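Local coordinates for esterase YbfF (Escherichia coli, PDB 3BF7), which probably hydrolyses ester or thioester bonds, as an alpha/beta hydrolase whose helical cap and core domain form a substrate-binding crevice, at residues Q140-A145 / K164-G169; F128-A133 / R150-E155. The protein carries 1 engineered substitution. All blocks are in the same frame, centred on the assembly; numbering follows the deposited sequence.

Interaction 1: Q140-A145 / K164-G169; sequences QTRQQA and KSFVDG
Arg142 and Phe166 join two elements of the helical cap of this alpha/beta hydrolase: the first turn of helix 142-149 and the short antiparallel hairpin of strands 166-167 and 170-171. The direct hydrogen bond between them runs from Arg142 NE to Phe166 O, 3.0 Å long and nearly straight at 171°. Each partner lies in the other's plane, the oxygen at the edge of the guanidinium and the nitrogen in the plane of the carbonyl. Lys164 CA rests over one guanidinium face, toward its rim, while Val167 CG2 meets the edge near NH2.

The apolar part belongs to the Phe166 ring. With CG anti to the backbone N (chi1 -169°), the ring is swung toward the helix, where Ala145 CB sits over its face in a CH-pi contact, 4.1 Å from the centroid. Val134 of helix 125-136 and the ring of Trp171 also pack against it. A serine in place of Phe166 would probably leave Ala145 CB without its aromatic partner and open a gap between helix and hairpin.

Polar groups secure the helix start. Thr141 and Gln144 form a capping box, and Gln144 OE1 accepts from Gln140 N and Thr141 N on opposite faces of its amide plane. Between the two segments, a water donates to Gln140 O at 3.0 Å and accepts from Gly169 N at 2.9 Å.

Interaction 2: F128-A133 / R150-E155; sequences FAAINA and RQHLNE
His152 lies flat against one side of helix 125-136, and its side chain meets three alanines, Ala130, Ala129 and Ala133, in turn. CB comes first, 3.7 Å from Ala130 CB. With CG anti to the carbonyl carbon (chi1 -69°), the ring then extends along the helix surface, with Ala130 CA over one face, 4.0 Å from the centroid and 18° off the ring normal, a CH-pi contact made by a main-chain carbon. ND1 makes a weak hydrogen bond to Ile148 O, near the end of helix 142-149, and CD2 lies 3.8 Å from Ala129 CB.

So close an approach of ring to backbone is possible where a helix presents small side chains, here at positions i, i+1 and i+4. The arrangement fastens the loop between helices 142-149 and 156-163 to helix 125-136, the first of the cap.

At the outer end of the ring, NE2 has Ala129 O 3.9 Å away, on the same face as Ala130 CA and toward the rim, whereas CE1 reaches the next turn and meets Ala133 CB at 3.5 Å. Next in the loop, Leu153 brings CD1 to 4.0 Å from Ala130 CB, and its side chain also touches Ile159 and Leu162 of helix 156-163.

The two contacts interlock along the chain, their segments alternating in the order 128-133, 140-145, 150-155, 164-169. Interaction 1 ties the start of helix 142-149 to the hairpin; interaction 2 ties the loop after that helix back to helix 125-136. Their centres are 13 Å apart. Val134, next after segment 128-133 on helix 125-136, packs on Ala145 and Phe166 of interaction 1. Trp171 makes a second link: its ring meets that of Phe166 and its NE1 hydrogen-bonds to Ile131 O. The centres of interactions 1 and 2 lie about 22 and 21 Å from the centre of the chain, in the cap rather than the core, where Ser89, Asp113 and His234 probably form the catalytic triad.

Interaction 1: Q140-A145 / K164-G169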
ATOM      1  N   GLN A 140     -26.949   5.251   0.365  1.00 22.68           N
ATOM      2  CA  GLN A 140     -26.825   3.906   0.919  1.00 23.08           C
ATOM      3  C   GLN A 140     -26.058   2.978  -0.020  1.00 22.03           C
ATOM      4  O   GLN A 140     -25.314   2.109   0.431  1.00 22.45           O
ATOM      5  CB  GLN A 140     -28.214   3.319   1.188  1.00 25.46           C
ATOM      6  CG  GLN A 140     -29.003   4.033   2.278  1.00 29.25           C
ATOM      7  CD  GLN A 140     -28.451   3.779   3.670  1.00 31.26           C
ATOM      8  OE1 GLN A 140     -28.947   4.328   4.654  1.00 33.98           O
ATOM      9  NE2 GLN A 140     -27.426   2.938   3.760  1.00 32.07           N
ATOM     10  N   THR A 141     -26.244   3.165  -1.323  1.00 20.75           N
ATOM     11  CA  THR A 141     -25.571   2.337  -2.318  1.00 19.88           C
ATOM     12  C   THR A 141     -24.364   3.050  -2.909  1.00 19.35           C
ATOM     13  O   THR A 141     -24.214   4.265  -2.765  1.00 18.43           O
ATOM     14  CB  THR A 141     -26.517   1.969  -3.473  1.00 20.05           C
ATOM     15  OG1 THR A 141     -26.855   3.153  -4.208  1.00 21.04           O
ATOM     16  CG2 THR A 141     -27.788   1.331  -2.937  1.00 20.80           C
ATOM     17  N   ARG A 142     -23.507   2.289  -3.582  1.00 18.71           N
ATOM     18  CA  ARG A 142     -22.316   2.857  -4.197  1.00 18.51           C
ATOM     19  C   ARG A 142     -22.694   3.792  -5.340  1.00 18.74           C
ATOM     20  O   ARG A 142     -22.008   4.782  -5.596  1.00 17.36           O
ATOM     21  CB  ARG A 142     -21.400   1.738  -4.703  1.00 19.13           C
ATOM     22  CG  ARG A 142     -20.793   0.908  -3.581  1.00 19.12           C
ATOM     23  CD  ARG A 142     -19.845  -0.160  -4.097  1.00 20.89           C
ATOM     24  NE  ARG A 142     -19.164  -0.840  -2.998  1.00 21.65           N
ATOM     25  CZ  ARG A 142     -18.279  -1.819  -3.151  1.00 23.34           C
ATOM     26  NH1 ARG A 142     -17.958  -2.243  -4.366  1.00 24.13           N
ATOM     27  NH2 ARG A 142     -17.718  -2.380  -2.088  1.00 23.65           N
ATOM     28  N   GLN A 143     -23.792   3.483  -6.020  1.00 19.39           N
ATOM     29  CA  GLN A 143     -24.254   4.313  -7.127  1.00 20.02           C
ATOM     30  C   GLN A 143     -24.647   5.690  -6.604  1.00 19.28           C
ATOM     31  O   GLN A 143     -24.301   6.712  -7.197  1.00 19.57           O
ATOM     32  CB  GLN A 143     -25.449   3.655  -7.819  1.00 23.11           C
ATOM     33  CG  GLN A 143     -25.985   4.436  -9.007  1.00 27.31           C
ATOM     34  CD  GLN A 143     -27.106   3.707  -9.721  1.00 29.40           C
ATOM     35  OE1 GLN A 143     -28.135   3.390  -9.126  1.00 31.46           O
ATOM     36  NE2 GLN A 143     -26.910   3.434 -11.005  1.00 30.85           N
ATOM     37  N   GLN A 144     -25.367   5.712  -5.488  1.00 18.01           N
ATOM     38  CA  GLN A 144     -25.797   6.968  -4.884  1.00 17.38           C
ATOM     39  C   GLN A 144     -24.581   7.736  -4.373  1.00 15.75           C
ATOM     40  O   GLN A 144     -24.496   8.955  -4.521  1.00 15.40           O
ATOM     41  CB  GLN A 144     -26.758   6.698  -3.724  1.00 18.67           C
ATOM     42  CG  GLN A 144     -28.007   5.927  -4.120  1.00 21.07           C
ATOM     43  CD  GLN A 144     -28.924   5.659  -2.941  1.00 21.65           C
ATOM     44  OE1 GLN A 144     -28.499   5.120  -1.920  1.00 21.58           O
ATOM     45  NE2 GLN A 144     -30.191   6.031  -3.081  1.00 24.78           N
ATOM     46  N   ALA A 145     -23.641   7.014  -3.771  1.00 14.70           N
ATOM     47  CA  ALA A 145     -22.431   7.625  -3.240  1.00 13.23           C
ATOM     48  C   ALA A 145     -21.596   8.222  -4.367  1.00 12.84           C
ATOM     49  O   ALA A 145     -21.064   9.326  -4.240  1.00 11.94           O
ATOM     50  CB  ALA A 145     -21.617   6.589  -2.473  1.00 13.08           C
ATOM     51  N   LYS A 164     -14.827   1.048  -3.145  1.00  9.48           N
ATOM     52  CA  LYS A 164     -14.617  -0.353  -2.807  1.00  9.43           C
ATOM     53  C   LYS A 164     -14.754  -0.483  -1.291  1.00  9.47           C
ATOM     54  O   LYS A 164     -15.058  -1.559  -0.775  1.00 11.22           O
ATOM     55  CB  LYS A 164     -13.223  -0.814  -3.236  1.00 11.11           C
ATOM     56  CG  LYS A 164     -13.008  -0.871  -4.740  1.00 13.73           C
ATOM     57  CD  LYS A 164     -13.873  -1.939  -5.386  1.00 17.52           C
ATOM     58  CE  LYS A 164     -13.541  -2.092  -6.862  1.00 19.21           C
ATOM     59  NZ  LYS A 164     -14.282  -3.230  -7.473  1.00 23.88           N
ATOM     60  N   SER A 165     -14.532   0.626  -0.586  1.00  8.90           N
ATOM     61  CA  SER A 165     -14.626   0.648   0.867  1.00  9.66           C
ATOM     62  C   SER A 165     -15.958   1.189   1.383  1.00  9.74           C
ATOM     63  O   SER A 165     -16.103   1.452   2.575  1.00  9.96           O
ATOM     64  CB  SER A 165     -13.473   1.466   1.456  1.00  9.06           C
ATOM     65  OG  SER A 165     -12.244   0.774   1.328  1.00  8.74           O
ATOM     66  N   PHE A 166     -16.926   1.368   0.489  1.00  9.77           N
ATOM     67  CA  PHE A 166     -18.240   1.853   0.896  1.00 11.55           C
ATOM     68  C   PHE A 166     -19.158   0.636   0.912  1.00 12.22           C
ATOM     69  O   PHE A 166     -19.517   0.108  -0.138  1.00 12.68           O
ATOM     70  CB  PHE A 166     -18.769   2.900  -0.089  1.00 11.92           C
ATOM     71  CG  PHE A 166     -19.995   3.622   0.400  1.00 12.37           C
ATOM     72  CD1 PHE A 166     -19.932   4.438   1.524  1.00 13.89           C
ATOM     73  CD2 PHE A 166     -21.214   3.476  -0.252  1.00 14.47           C
ATOM     74  CE1 PHE A 166     -21.064   5.098   1.996  1.00 14.94           C
ATOM     75  CE2 PHE A 166     -22.356   4.132   0.212  1.00 14.98           C
ATOM     76  CZ  PHE A 166     -22.279   4.944   1.338  1.00 15.30           C
ATOM     77  N   VAL A 167     -19.517   0.182   2.108  1.00 14.07           N
ATOM     78  CA  VAL A 167     -20.372  -0.993   2.259  1.00 17.71           C
ATOM     79  C   VAL A 167     -21.446  -0.753   3.315  1.00 19.65           C
ATOM     80  O   VAL A 167     -21.177  -0.162   4.361  1.00 20.40           O
ATOM     81  CB  VAL A 167     -19.538  -2.231   2.672  1.00 17.88           C
ATOM     82  CG1 VAL A 167     -20.409  -3.478   2.651  1.00 19.19           C
ATOM     83  CG2 VAL A 167     -18.349  -2.392   1.742  1.00 18.12           C
ATOM     84  N   ASP A 168     -22.659  -1.220   3.037  1.00 22.97           N
ATOM     85  CA  ASP A 168     -23.781  -1.053   3.953  1.00 24.58           C
ATOM     86  C   ASP A 168     -23.941   0.406   4.367  1.00 24.33           C
ATOM     87  O   ASP A 168     -24.300   0.707   5.505  1.00 24.46           O
ATOM     88  CB  ASP A 168     -23.589  -1.929   5.194  1.00 26.44           C
ATOM     89  CG  ASP A 168     -23.489  -3.402   4.854  1.00 28.35           C
ATOM     90  OD1 ASP A 168     -24.414  -3.923   4.198  1.00 29.41           O
ATOM     91  OD2 ASP A 168     -22.488  -4.040   5.241  1.00 28.59           O
ATOM     92  N   GLY A 169     -23.663   1.309   3.429  1.00 23.83           N
ATOM     93  CA  GLY A 169     -23.785   2.732   3.693  1.00 21.84           C
ATOM     94  C   GLY A 169     -22.776   3.293   4.677  1.00 21.18           C
ATOM     95  O   GLY A 169     -23.011   4.335   5.284  1.00 21.89           O
TER
HETATM   96  O   HOH W   1     -22.895   0.378   0.826  1.00 40.33           O

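Interaction 2: F128-A133 / R150-E155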
ATOM      1  N   PHE A 128     -11.290  13.806   1.165  1.00  7.65           N
ATOM      2  CA  PHE A 128     -11.912  13.812   2.488  1.00  7.84           C
ATOM      3  C   PHE A 128     -13.266  14.524   2.419  1.00  8.27           C
ATOM      4  O   PHE A 128     -14.231  14.097   3.052  1.00  8.21           O
ATOM      5  CB  PHE A 128     -11.016  14.524   3.508  1.00  8.71           C
ATOM      6  CG  PHE A 128     -10.006  13.625   4.178  1.00  8.19           C
ATOM      7  CD1 PHE A 128     -10.408  12.672   5.115  1.00  8.42           C
ATOM      8  CD2 PHE A 128      -8.649  13.760   3.905  1.00  7.80           C
ATOM      9  CE1 PHE A 128      -9.468  11.872   5.771  1.00  8.88           C
ATOM     10  CE2 PHE A 128      -7.703  12.966   4.554  1.00  9.03           C
ATOM     11  CZ  PHE A 128      -8.114  12.021   5.491  1.00  8.13           C
ATOM     12  N   ALA A 129     -13.336  15.608   1.649  1.00  8.00           N
ATOM     13  CA  ALA A 129     -14.583  16.357   1.509  1.00  8.54           C
ATOM     14  C   ALA A 129     -15.659  15.485   0.857  1.00  9.15           C
ATOM     15  O   ALA A 129     -16.824  15.510   1.262  1.00  9.71           O
ATOM     16  CB  ALA A 129     -14.349  17.616   0.678  1.00  9.28           C
ATOM     17  N   ALA A 130     -15.264  14.718  -0.153  1.00  8.59           N
ATOM     18  CA  ALA A 130     -16.190  13.834  -0.854  1.00  8.95           C
ATOM     19  C   ALA A 130     -16.684  12.734   0.081  1.00  8.64           C
ATOM     20  O   ALA A 130     -17.872  12.406   0.103  1.00  9.70           O
ATOM     21  CB  ALA A 130     -15.505  13.220  -2.067  1.00 10.15           C
ATOM     22  N   ILE A 131     -15.759  12.159   0.844  1.00  8.50           N
ATOM     23  CA  ILE A 131     -16.087  11.104   1.794  1.00  9.27           C
ATOM     24  C   ILE A 131     -17.083  11.620   2.831  1.00 10.68           C
ATOM     25  O   ILE A 131     -18.083  10.962   3.131  1.00 10.75           O
ATOM     26  CB  ILE A 131     -14.798  10.601   2.494  1.00  9.39           C
ATOM     27  CG1 ILE A 131     -13.969   9.784   1.499  1.00 10.03           C
ATOM     28  CG2 ILE A 131     -15.139   9.781   3.732  1.00 10.30           C
ATOM     29  CD1 ILE A 131     -12.578   9.445   1.983  1.00 10.81           C
ATOM     30  N   ASN A 132     -16.821  12.808   3.362  1.00 11.01           N
ATOM     31  CA  ASN A 132     -17.702  13.391   4.365  1.00 12.23           C
ATOM     32  C   ASN A 132     -19.067  13.753   3.789  1.00 11.68           C
ATOM     33  O   ASN A 132     -20.088  13.610   4.463  1.00 12.95           O
ATOM     34  CB  ASN A 132     -17.048  14.628   4.990  1.00 15.29           C
ATOM     35  CG  ASN A 132     -17.900  15.249   6.082  1.00 17.85           C
ATOM     36  OD1 ASN A 132     -18.785  16.062   5.812  1.00 22.79           O
ATOM     37  ND2 ASN A 132     -17.644  14.856   7.325  1.00 20.71           N
ATOM     38  N   ALA A 133     -19.087  14.212   2.541  1.00 11.99           N
ATOM     39  CA  ALA A 133     -20.342  14.578   1.894  1.00 12.87           C
ATOM     40  C   ALA A 133     -21.224  13.340   1.755  1.00 13.26           C
ATOM     41  O   ALA A 133     -22.439  13.406   1.944  1.00 13.66           O
ATOM     42  CB  ALA A 133     -20.070  15.192   0.525  1.00 13.87           C
ATOM     43  N   ARG A 150     -18.783  12.617  -7.353  1.00 11.03           N
ATOM     44  CA  ARG A 150     -18.447  13.243  -8.626  1.00 11.94           C
ATOM     45  C   ARG A 150     -18.602  14.757  -8.549  1.00 11.98           C
ATOM     46  O   ARG A 150     -18.154  15.475  -9.440  1.00 11.82           O
ATOM     47  CB  ARG A 150     -19.325  12.691  -9.752  1.00 12.93           C
ATOM     48  CG  ARG A 150     -19.126  11.211 -10.019  1.00 14.81           C
ATOM     49  CD  ARG A 150     -19.691  10.802 -11.372  1.00 16.14           C
ATOM     50  NE  ARG A 150     -19.536   9.369 -11.601  1.00 16.87           N
ATOM     51  CZ  ARG A 150     -20.395   8.445 -11.183  1.00 17.65           C
ATOM     52  NH1 ARG A 150     -21.485   8.801 -10.517  1.00 19.57           N
ATOM     53  NH2 ARG A 150     -20.154   7.162 -11.416  1.00 17.75           N
ATOM     54  N   GLN A 151     -19.234  15.236  -7.483  1.00 12.61           N
ATOM     55  CA  GLN A 151     -19.432  16.670  -7.288  1.00 13.35           C
ATOM     56  C   GLN A 151     -18.188  17.277  -6.646  1.00 12.72           C
ATOM     57  O   GLN A 151     -18.055  18.500  -6.557  1.00 13.15           O
ATOM     58  CB  GLN A 151     -20.650  16.917  -6.392  1.00 14.18           C
ATOM     59  CG  GLN A 151     -21.921  16.238  -6.884  1.00 18.30           C
ATOM     60  CD  GLN A 151     -23.109  16.470  -5.970  1.00 19.70           C
ATOM     61  OE1 GLN A 151     -24.194  15.931  -6.198  1.00 20.98           O
ATOM     62  NE2 GLN A 151     -22.914  17.275  -4.931  1.00 22.24           N
ATOM     63  N   HIS A 152     -17.279  16.410  -6.204  1.00 12.51           N
ATOM     64  CA  HIS A 152     -16.041  16.834  -5.557  1.00 11.15           C
ATOM     65  C   HIS A 152     -14.798  16.405  -6.325  1.00 11.08           C
ATOM     66  O   HIS A 152     -13.781  17.100  -6.315  1.00 10.84           O
ATOM     67  CB  HIS A 152     -15.933  16.236  -4.152  1.00 11.11           C
ATOM     68  CG  HIS A 152     -16.914  16.794  -3.173  1.00 10.92           C
ATOM     69  ND1 HIS A 152     -18.235  16.405  -3.131  1.00 13.23           N
ATOM     70  CD2 HIS A 152     -16.761  17.717  -2.196  1.00 11.52           C
ATOM     71  CE1 HIS A 152     -18.854  17.066  -2.168  1.00 11.81           C
ATOM     72  NE2 HIS A 152     -17.982  17.869  -1.587  1.00 14.90           N
ATOM     73  N   LEU A 153     -14.888  15.249  -6.971  1.00 11.30           N
ATOM     74  CA  LEU A 153     -13.765  14.678  -7.701  1.00 11.20           C
ATOM     75  C   LEU A 153     -14.106  14.434  -9.162  1.00 11.98           C
ATOM     76  O   LEU A 153     -15.242  14.112  -9.494  1.00 11.82           O
ATOM     77  CB  LEU A 153     -13.363  13.351  -7.051  1.00 11.47           C
ATOM     78  CG  LEU A 153     -13.153  13.366  -5.534  1.00 10.59           C
ATOM     79  CD1 LEU A 153     -13.055  11.937  -5.016  1.00 11.74           C
ATOM     80  CD2 LEU A 153     -11.903  14.162  -5.190  1.00 12.27           C
ATOM     81  N   ASN A 154     -13.116  14.577 -10.035  1.00 13.11           N
ATOM     82  CA  ASN A 154     -13.352  14.346 -11.453  1.00 14.32           C
ATOM     83  C   ASN A 154     -12.563  13.172 -12.013  1.00 15.11           C
ATOM     84  O   ASN A 154     -12.526  12.957 -13.224  1.00 17.20           O
ATOM     85  CB  ASN A 154     -13.075  15.619 -12.253  1.00 16.84           C
ATOM     86  CG  ASN A 154     -14.137  16.677 -12.030  1.00 20.05           C
ATOM     87  OD1 ASN A 154     -14.144  17.364 -11.009  1.00 20.06           O
ATOM     88  ND2 ASN A 154     -15.060  16.793 -12.976  1.00 22.73           N
ATOM     89  N   GLU A 155     -11.932  12.413 -11.123  1.00 14.07           N
ATOM     90  CA  GLU A 155     -11.172  11.233 -11.515  1.00 14.57           C
ATOM     91  C   GLU A 155     -12.032  10.022 -11.165  1.00 13.35           C
ATOM     92  O   GLU A 155     -12.073   9.592 -10.011  1.00 11.98           O
ATOM     93  CB  GLU A 155      -9.841  11.168 -10.759  1.00 17.03           C
ATOM     94  CG  GLU A 155      -8.689  11.925 -11.418  1.00 24.15           C
ATOM     95  CD  GLU A 155      -8.893  13.429 -11.469  1.00 28.12           C
ATOM     96  OE1 GLU A 155      -8.004  14.128 -12.001  1.00 30.89           O
ATOM     97  OE2 GLU A 155      -9.933  13.919 -10.982  1.00 30.96           O
TER